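Local atomic coordinates of extracellular solute-binding protein family 5 (Brucella melitensis, PDB entry 4ONY), a protein that probably captures peptides or related solutes in the periplasm and delivers them to an ABC transporter for import. Residues F436-I448 with Q478-A490. Numbering follows the deposited sequence.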
ATOM      1  N   PHE A 436     -18.968  14.371 -22.084  1.00 13.18           N
ATOM      2  CA  PHE A 436     -18.449  13.090 -21.731  1.00 13.51           C
ATOM      3  C   PHE A 436     -19.142  12.538 -20.506  1.00 13.68           C
ATOM      4  O   PHE A 436     -19.940  13.238 -19.861  1.00 13.04           O
ATOM      5  CB  PHE A 436     -16.933  13.121 -21.525  1.00 13.59           C
ATOM      6  CG  PHE A 436     -16.454  13.957 -20.371  1.00 13.47           C
ATOM      7  CD1 PHE A 436     -16.217  13.372 -19.128  1.00 13.50           C
ATOM      8  CD2 PHE A 436     -16.090  15.287 -20.558  1.00 13.77           C
ATOM      9  CE1 PHE A 436     -15.705  14.115 -18.087  1.00 13.47           C
ATOM     10  CE2 PHE A 436     -15.550  16.033 -19.529  1.00 13.39           C
ATOM     11  CZ  PHE A 436     -15.375  15.447 -18.283  1.00 13.56           C
ATOM     12  N   GLU A 437     -18.887  11.270 -20.230  1.00 13.47           N
ATOM     13  CA  GLU A 437     -19.498  10.571 -19.105  1.00 14.00           C
ATOM     14  C   GLU A 437     -18.492  10.263 -17.990  1.00 13.95           C
ATOM     15  O   GLU A 437     -17.383   9.758 -18.251  1.00 14.56           O
ATOM     16  CB  GLU A 437     -20.092   9.235 -19.597  1.00 15.03           C
ATOM     17  CG  GLU A 437     -20.720   8.359 -18.528  1.00 15.09           C
ATOM     18  CD  GLU A 437     -21.088   7.021 -19.086  1.00 16.10           C
ATOM     19  OE1 GLU A 437     -20.262   6.109 -19.113  1.00 16.81           O
ATOM     20  OE2 GLU A 437     -22.249   6.842 -19.477  1.00 17.98           O
ATOM     21  N   ILE A 438     -18.883  10.496 -16.752  1.00 13.46           N
ATOM     22  CA  ILE A 438     -18.137   9.968 -15.604  1.00 13.72           C
ATOM     23  C   ILE A 438     -18.884   8.744 -15.043  1.00 14.24           C
ATOM     24  O   ILE A 438     -20.034   8.882 -14.556  1.00 14.93           O
ATOM     25  CB  ILE A 438     -17.952  11.008 -14.498  1.00 13.09           C
ATOM     26  CG1 ILE A 438     -17.241  12.259 -15.048  1.00 12.83           C
ATOM     27  CG2 ILE A 438     -17.128  10.416 -13.362  1.00 13.01           C
ATOM     28  CD1 ILE A 438     -17.114  13.390 -14.047  1.00 13.21           C
ATOM     29  N   MET A 439     -18.265   7.566 -15.133  1.00 14.87           N
ATOM     30  CA  MET A 439     -18.847   6.349 -14.591  1.00 15.83           C
ATOM     31  C   MET A 439     -18.436   6.262 -13.115  1.00 16.48           C
ATOM     32  O   MET A 439     -17.211   6.224 -12.772  1.00 15.85           O
ATOM     33  CB  MET A 439     -18.381   5.113 -15.347  1.00 17.23           C
ATOM     34  CG  MET A 439     -19.045   3.804 -14.881  1.00 18.00           C
ATOM     35  SD  MET A 439     -18.655   2.312 -15.866  1.00 21.98           S
ATOM     36  CE  MET A 439     -16.844   2.152 -15.539  1.00 20.00           C
ATOM     37  N   THR A 440     -19.440   6.212 -12.246  1.00 16.99           N
ATOM     38  CA  THR A 440     -19.212   6.183 -10.791  1.00 17.83           C
ATOM     39  C   THR A 440     -19.727   4.907 -10.144  1.00 19.23           C
ATOM     40  O   THR A 440     -20.668   4.287 -10.652  1.00 18.28           O
ATOM     41  CB  THR A 440     -19.931   7.334 -10.124  1.00 18.28           C
ATOM     42  OG1 THR A 440     -21.287   7.353 -10.543  1.00 17.83           O
ATOM     43  CG2 THR A 440     -19.290   8.612 -10.495  1.00 17.96           C
ATOM     44  N   ARG A 441     -19.123   4.494  -9.033  1.00 21.06           N
ATOM     45  CA  ARG A 441     -19.576   3.211  -8.406  1.00 23.92           C
ATOM     46  C   ARG A 441     -20.382   3.345  -7.143  1.00 24.87           C
ATOM     47  O   ARG A 441     -20.820   2.319  -6.630  1.00 25.57           O
ATOM     48  CB  ARG A 441     -18.464   2.223  -8.064  1.00 26.71           C
ATOM     49  CG  ARG A 441     -17.045   2.620  -8.238  1.00 29.09           C
ATOM     50  CD  ARG A 441     -16.195   1.751  -7.315  1.00 32.51           C
ATOM     51  NE  ARG A 441     -14.897   1.385  -7.902  1.00 34.07           N
ATOM     52  CZ  ARG A 441     -14.522   0.146  -8.272  1.00 36.91           C
ATOM     53  NH1 ARG A 441     -15.319  -0.934  -8.143  1.00 35.99           N
ATOM     54  NH2 ARG A 441     -13.309  -0.019  -8.783  1.00 38.68           N
ATOM     55  N   SER A 442     -20.513   4.552  -6.592  1.00 25.40           N
ATOM     56  CA  SER A 442     -21.062   4.731  -5.237  1.00 26.45           C
ATOM     57  C   SER A 442     -21.530   6.155  -5.007  1.00 27.68           C
ATOM     58  O   SER A 442     -21.156   7.062  -5.758  1.00 22.44           O
ATOM     59  CB  SER A 442     -20.039   4.436  -4.157  1.00 26.56           C
ATOM     60  OG  SER A 442     -19.074   5.490  -4.082  1.00 26.66           O
ATOM     61  N   PRO A 443     -22.345   6.353  -3.949  1.00 29.21           N
ATOM     62  CA  PRO A 443     -22.815   7.704  -3.672  1.00 30.01           C
ATOM     63  C   PRO A 443     -21.692   8.664  -3.311  1.00 27.20           C
ATOM     64  O   PRO A 443     -21.748   9.805  -3.721  1.00 26.43           O
ATOM     65  CB  PRO A 443     -23.796   7.500  -2.523  1.00 31.81           C
ATOM     66  CG  PRO A 443     -24.347   6.118  -2.781  1.00 33.08           C
ATOM     67  CD  PRO A 443     -23.120   5.348  -3.188  1.00 32.35           C
ATOM     68  N   ASP A 444     -20.648   8.193  -2.639  1.00 27.37           N
ATOM     69  CA  ASP A 444     -19.476   9.044  -2.429  1.00 27.60           C
ATOM     70  C   ASP A 444     -18.819   9.501  -3.755  1.00 25.62           C
ATOM     71  O   ASP A 444     -18.425  10.664  -3.888  1.00 24.20           O
ATOM     72  CB  ASP A 444     -18.412   8.361  -1.575  1.00 29.12           C
ATOM     73  CG  ASP A 444     -18.724   8.395  -0.082  1.00 32.14           C
ATOM     74  OD1 ASP A 444     -19.716   9.002   0.370  1.00 33.08           O
ATOM     75  OD2 ASP A 444     -17.926   7.803   0.651  1.00 33.37           O
ATOM     76  N   GLU A 445     -18.715   8.603  -4.728  1.00 22.94           N
ATOM     77  CA  GLU A 445     -18.167   8.984  -6.029  1.00 20.56           C
ATOM     78  C   GLU A 445     -19.091   9.976  -6.767  1.00 20.06           C
ATOM     79  O   GLU A 445     -18.653  10.983  -7.348  1.00 18.51           O
ATOM     80  CB  GLU A 445     -17.874   7.745  -6.869  1.00 20.09           C
ATOM     81  CG  GLU A 445     -16.736   6.905  -6.330  1.00 19.43           C
ATOM     82  CD  GLU A 445     -16.171   5.939  -7.330  1.00 19.63           C
ATOM     83  OE1 GLU A 445     -15.164   5.303  -6.993  1.00 21.45           O
ATOM     84  OE2 GLU A 445     -16.692   5.798  -8.451  1.00 18.21           O
ATOM     85  N   GLU A 446     -20.378   9.737  -6.708  1.00 20.49           N
ATOM     86  CA  GLU A 446     -21.317  10.666  -7.266  1.00 22.02           C
ATOM     87  C   GLU A 446     -21.213  12.056  -6.718  1.00 20.79           C
ATOM     88  O   GLU A 446     -21.303  13.028  -7.488  1.00 19.04           O
ATOM     89  CB  GLU A 446     -22.748  10.250  -6.970  1.00 26.14           C
ATOM     90  CG  GLU A 446     -23.398   9.552  -8.098  1.00 30.28           C
ATOM     91  CD  GLU A 446     -24.871   9.446  -7.818  1.00 37.42           C
ATOM     92  OE1 GLU A 446     -25.632  10.322  -8.344  1.00 40.29           O
ATOM     93  OE2 GLU A 446     -25.208   8.531  -7.022  1.00 36.13           O
ATOM     94  N   LYS A 447     -21.055  12.151  -5.405  1.00 19.86           N
ATOM     95  CA  LYS A 447     -20.998  13.446  -4.776  1.00 21.15           C
ATOM     96  C   LYS A 447     -19.822  14.271  -5.302  1.00 19.11           C
ATOM     97  O   LYS A 447     -19.987  15.446  -5.622  1.00 17.27           O
ATOM     98  CB  LYS A 447     -20.897  13.301  -3.278  1.00 24.48           C
ATOM     99  CG  LYS A 447     -20.937  14.636  -2.557  1.00 27.80           C
ATOM    100  CD  LYS A 447     -20.493  14.485  -1.101  1.00 31.45           C
ATOM    101  CE  LYS A 447     -21.481  13.690  -0.266  1.00 33.12           C
ATOM    102  NZ  LYS A 447     -20.885  13.382   1.068  1.00 35.90           N
ATOM    103  N   ILE A 448     -18.650  13.659  -5.415  1.00 18.09           N
ATOM    104  CA  ILE A 448     -17.478  14.395  -5.919  1.00 17.66           C
ATOM    105  C   ILE A 448     -17.556  14.647  -7.434  1.00 16.93           C
ATOM    106  O   ILE A 448     -17.146  15.690  -7.926  1.00 16.10           O
ATOM    107  CB  ILE A 448     -16.152  13.736  -5.481  1.00 18.02           C
ATOM    108  CG1 ILE A 448     -14.997  14.697  -5.639  1.00 18.21           C
ATOM    109  CG2 ILE A 448     -15.806  12.485  -6.239  1.00 18.11           C
ATOM    110  CD1 ILE A 448     -15.126  15.904  -4.735  1.00 19.13           C
ATOM    111  N   GLN A 478     -12.691  -3.748 -17.391  1.00 21.36           N
ATOM    112  CA  GLN A 478     -11.955  -4.777 -18.091  1.00 22.41           C
ATOM    113  C   GLN A 478     -11.651  -4.423 -19.549  1.00 21.12           C
ATOM    114  O   GLN A 478     -10.573  -4.764 -20.055  1.00 19.79           O
ATOM    115  CB  GLN A 478     -12.762  -6.096 -17.994  1.00 25.33           C
ATOM    116  CG  GLN A 478     -12.211  -7.232 -18.819  1.00 26.53           C
ATOM    117  CD  GLN A 478     -11.130  -8.003 -18.105  1.00 28.75           C
ATOM    118  OE1 GLN A 478     -10.750  -7.710 -16.964  1.00 28.13           O
ATOM    119  NE2 GLN A 478     -10.636  -9.020 -18.786  1.00 30.20           N
ATOM    120  N   THR A 479     -12.604  -3.774 -20.214  1.00 19.42           N
ATOM    121  CA  THR A 479     -12.526  -3.453 -21.632  1.00 18.74           C
ATOM    122  C   THR A 479     -12.214  -1.968 -21.835  1.00 17.31           C
ATOM    123  O   THR A 479     -12.236  -1.503 -22.946  1.00 17.94           O
ATOM    124  CB  THR A 479     -13.887  -3.731 -22.345  1.00 19.83           C
ATOM    125  OG1 THR A 479     -14.908  -2.996 -21.699  1.00 20.25           O
ATOM    126  CG2 THR A 479     -14.279  -5.261 -22.278  1.00 21.40           C
ATOM    127  N   PHE A 480     -11.974  -1.234 -20.759  1.00 16.17           N
ATOM    128  CA  PHE A 480     -11.718   0.203 -20.818  1.00 15.98           C
ATOM    129  C   PHE A 480     -12.904   0.939 -21.459  1.00 15.94           C
ATOM    130  O   PHE A 480     -12.704   1.898 -22.190  1.00 15.53           O
ATOM    131  CB  PHE A 480     -10.403   0.471 -21.549  1.00 16.15           C
ATOM    132  CG  PHE A 480      -9.247  -0.316 -20.975  1.00 16.58           C
ATOM    133  CD1 PHE A 480      -8.891  -0.170 -19.643  1.00 16.07           C
ATOM    134  CD2 PHE A 480      -8.546  -1.247 -21.753  1.00 17.37           C
ATOM    135  CE1 PHE A 480      -7.865  -0.929 -19.085  1.00 16.07           C
ATOM    136  CE2 PHE A 480      -7.493  -1.994 -21.213  1.00 16.73           C
ATOM    137  CZ  PHE A 480      -7.160  -1.842 -19.872  1.00 16.27           C
ATOM    138  N   ASP A 481     -14.134   0.496 -21.128  1.00 15.55           N
ATOM    139  CA  ASP A 481     -15.360   1.073 -21.710  1.00 15.50           C
ATOM    140  C   ASP A 481     -15.910   2.265 -20.865  1.00 14.98           C
ATOM    141  O   ASP A 481     -16.864   2.103 -20.126  1.00 15.10           O
ATOM    142  CB  ASP A 481     -16.415  -0.007 -21.922  1.00 16.18           C
ATOM    143  CG  ASP A 481     -17.658   0.538 -22.568  1.00 16.51           C
ATOM    144  OD1 ASP A 481     -17.630   1.690 -23.078  1.00 16.36           O
ATOM    145  OD2 ASP A 481     -18.650  -0.186 -22.554  1.00 16.93           O
ATOM    146  N   TYR A 482     -15.219   3.403 -20.908  1.00 14.05           N
ATOM    147  CA  TYR A 482     -15.588   4.598 -20.160  1.00 14.13           C
ATOM    148  C   TYR A 482     -14.810   5.818 -20.722  1.00 13.35           C
ATOM    149  O   TYR A 482     -13.764   5.649 -21.359  1.00 12.88           O
ATOM    150  CB  TYR A 482     -15.294   4.438 -18.651  1.00 14.31           C
ATOM    151  CG  TYR A 482     -13.871   3.988 -18.385  1.00 14.42           C
ATOM    152  CD1 TYR A 482     -12.825   4.899 -18.342  1.00 14.23           C
ATOM    153  CD2 TYR A 482     -13.578   2.638 -18.194  1.00 14.51           C
ATOM    154  CE1 TYR A 482     -11.516   4.481 -18.127  1.00 14.47           C
ATOM    155  CE2 TYR A 482     -12.282   2.217 -17.987  1.00 14.41           C
ATOM    156  CZ  TYR A 482     -11.248   3.148 -17.956  1.00 13.93           C
ATOM    157  OH  TYR A 482      -9.974   2.704 -17.786  1.00 13.69           O
ATOM    158  N   ASP A 483     -15.328   7.014 -20.465  1.00 12.83           N
ATOM    159  CA  ASP A 483     -14.633   8.257 -20.730  1.00 12.54           C
ATOM    160  C   ASP A 483     -13.753   8.583 -19.525  1.00 12.86           C
ATOM    161  O   ASP A 483     -12.542   8.787 -19.661  1.00 12.47           O
ATOM    162  CB  ASP A 483     -15.622   9.415 -20.966  1.00 12.52           C
ATOM    163  CG  ASP A 483     -16.431   9.246 -22.234  1.00 12.77           C
ATOM    164  OD1 ASP A 483     -15.932   8.575 -23.172  1.00 12.27           O
ATOM    165  OD2 ASP A 483     -17.559   9.774 -22.283  1.00 12.60           O
ATOM    166  N   MET A 484     -14.374   8.635 -18.355  1.00 12.86           N
ATOM    167  CA  MET A 484     -13.702   9.028 -17.117  1.00 12.97           C
ATOM    168  C   MET A 484     -14.266   8.197 -15.966  1.00 13.59           C
ATOM    169  O   MET A 484     -15.506   7.853 -15.979  1.00 13.30           O
ATOM    170  CB  MET A 484     -13.933  10.520 -16.860  1.00 13.40           C
ATOM    171  CG  MET A 484     -13.314  11.030 -15.563  1.00 13.88           C
ATOM    172  SD  MET A 484     -13.459  12.814 -15.304  1.00 13.96           S
ATOM    173  CE  MET A 484     -12.242  13.431 -16.458  1.00 14.09           C
ATOM    174  N   ILE A 485     -13.398   7.850 -15.010  1.00 12.94           N
ATOM    175  CA  ILE A 485     -13.776   7.181 -13.765  1.00 13.47           C
ATOM    176  C   ILE A 485     -13.006   7.826 -12.620  1.00 14.14           C
ATOM    177  O   ILE A 485     -12.121   8.650 -12.859  1.00 15.13           O
ATOM    178  CB  ILE A 485     -13.385   5.650 -13.765  1.00 13.53           C
ATOM    179  CG1 ILE A 485     -11.897   5.458 -14.090  1.00 13.17           C
ATOM    180  CG2 ILE A 485     -14.246   4.859 -14.773  1.00 13.87           C
ATOM    181  CD1 ILE A 485     -11.389   4.017 -14.068  1.00 14.05           C
ATOM    182  N   LEU A 486     -13.287   7.395 -11.392  1.00 14.56           N
ATOM    183  CA  LEU A 486     -12.397   7.635 -10.265  0.50 15.10           C
ATOM    184  C   LEU A 486     -11.469   6.412 -10.145  1.00 15.32           C
ATOM    185  O   LEU A 486     -11.924   5.257 -10.237  1.00 15.82           O
ATOM    186  CB  LEU A 486     -13.182   7.859  -8.965  0.50 15.69           C
ATOM    187  CG  LEU A 486     -13.955   9.171  -8.758  0.50 15.90           C
ATOM    188  CD1 LEU A 486     -15.362   9.048  -9.289  0.50 16.43           C
ATOM    189  CD2 LEU A 486     -14.067   9.498  -7.293  0.50 16.28           C
ATOM    190  N   GLY A 487     -10.182   6.659  -9.946  1.00 15.13           N
ATOM    191  CA  GLY A 487      -9.181   5.592  -9.810  1.00 15.92           C
ATOM    192  C   GLY A 487      -8.320   5.772  -8.581  1.00 16.30           C
ATOM    193  O   GLY A 487      -8.067   6.892  -8.156  1.00 16.79           O
ATOM    194  N   ALA A 488      -7.893   4.666  -8.002  1.00 16.46           N
ATOM    195  CA  ALA A 488      -7.043   4.631  -6.814  1.00 17.08           C
ATOM    196  C   ALA A 488      -5.764   3.842  -7.140  1.00 17.50           C
ATOM    197  O   ALA A 488      -5.793   2.951  -7.987  1.00 17.58           O
ATOM    198  CB  ALA A 488      -7.773   3.946  -5.673  1.00 17.66           C
ATOM    199  N   LEU A 489      -4.645   4.187  -6.537  1.00 17.85           N
ATOM    200  CA  LEU A 489      -3.431   3.369  -6.665  1.00 19.53           C
ATOM    201  C   LEU A 489      -2.880   3.035  -5.312  1.00 20.37           C
ATOM    202  O   LEU A 489      -2.819   3.913  -4.457  1.00 20.57           O
ATOM    203  CB  LEU A 489      -2.341   4.140  -7.416  1.00 20.14           C
ATOM    204  CG  LEU A 489      -2.654   4.499  -8.853  1.00 20.94           C
ATOM    205  CD1 LEU A 489      -1.619   5.486  -9.314  1.00 22.54           C
ATOM    206  CD2 LEU A 489      -2.672   3.273  -9.746  1.00 20.63           C
ATOM    207  N   ALA A 490      -2.434   1.805  -5.133  1.00 20.62           N
ATOM    208  CA  ALA A 490      -1.783   1.387  -3.869  1.00 22.47           C
ATOM    209  C   ALA A 490      -0.302   1.725  -3.966  1.00 23.03           C
ATOM    210  O   ALA A 490       0.434   1.105  -4.752  1.00 22.53           O
ATOM    211  CB  ALA A 490      -1.963  -0.101  -3.664  1.00 23.22           C
TER
HETATM  212  O   HOH W   1     -17.604   6.866 -18.633  1.00 15.91           O
HETATM  213  O   HOH W   2     -15.455   5.588 -10.840  1.00 13.18           O
HETATM  214  O   HOH W   3     -11.963   2.536 -10.483  1.00 25.11           O
HETATM  215  O   HOH W   4     -13.661   3.729  -8.338  1.00 31.14           O
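Strands 436-440 and 484-489 run parallel through Ile-438 and Met-484, but their axes diverge by 34°, and direct pairing is short. Met-439 N donates to Met-484 O at 2.9 Å, while the return bond from Met-484 N to Glu-437 O is weak. Beyond this pair the partners are substitutes. At one end Asp-483 offers a carboxylate instead of a carbonyl: its OD2 takes Glu-437 N through the anti lone pair at 2.9 Å, while OD1 is salt-bridged to Arg-319. At the other end, where the strands splay, a water accepts from Leu-486 N and donates to Met-439 O and Glu-445 OE2; a second joins Leu-486 O to Glu-445 OE1 and Arg-441 NE.

Side chains pair off on both faces. On one, Met-484 extends with CG anti to its backbone N, putting SD 3.8 Å from Ile-438 CG1 and equally near Phe-436 CE1, an oblique Met-aromatic contact; the bend at chi3 (-75°) turns CE toward the same ring. On the other, Met-439 CE rests 3.8 Å from Ile-485 CG2, whose methyl also covers one face of the Tyr-482 ring. In one of two conformers, Leu-486 runs antiparallel alongside Glu-445, its CD1 against Glu-445 CB and its CD2 near Ile-448 CG2. Glu-445 OE2 receives Arg-441 N from above the carboxylate plane, and Ser-442 OG caps the helix at Glu-445 N, so the turn holds Glu-445 at both ends.

Strand 462-467 flanks the first strand and 310-315 the second, placing this pair inside a mixed sheet, the alpha/beta lobe architecture of periplasmic solute-binding proteins.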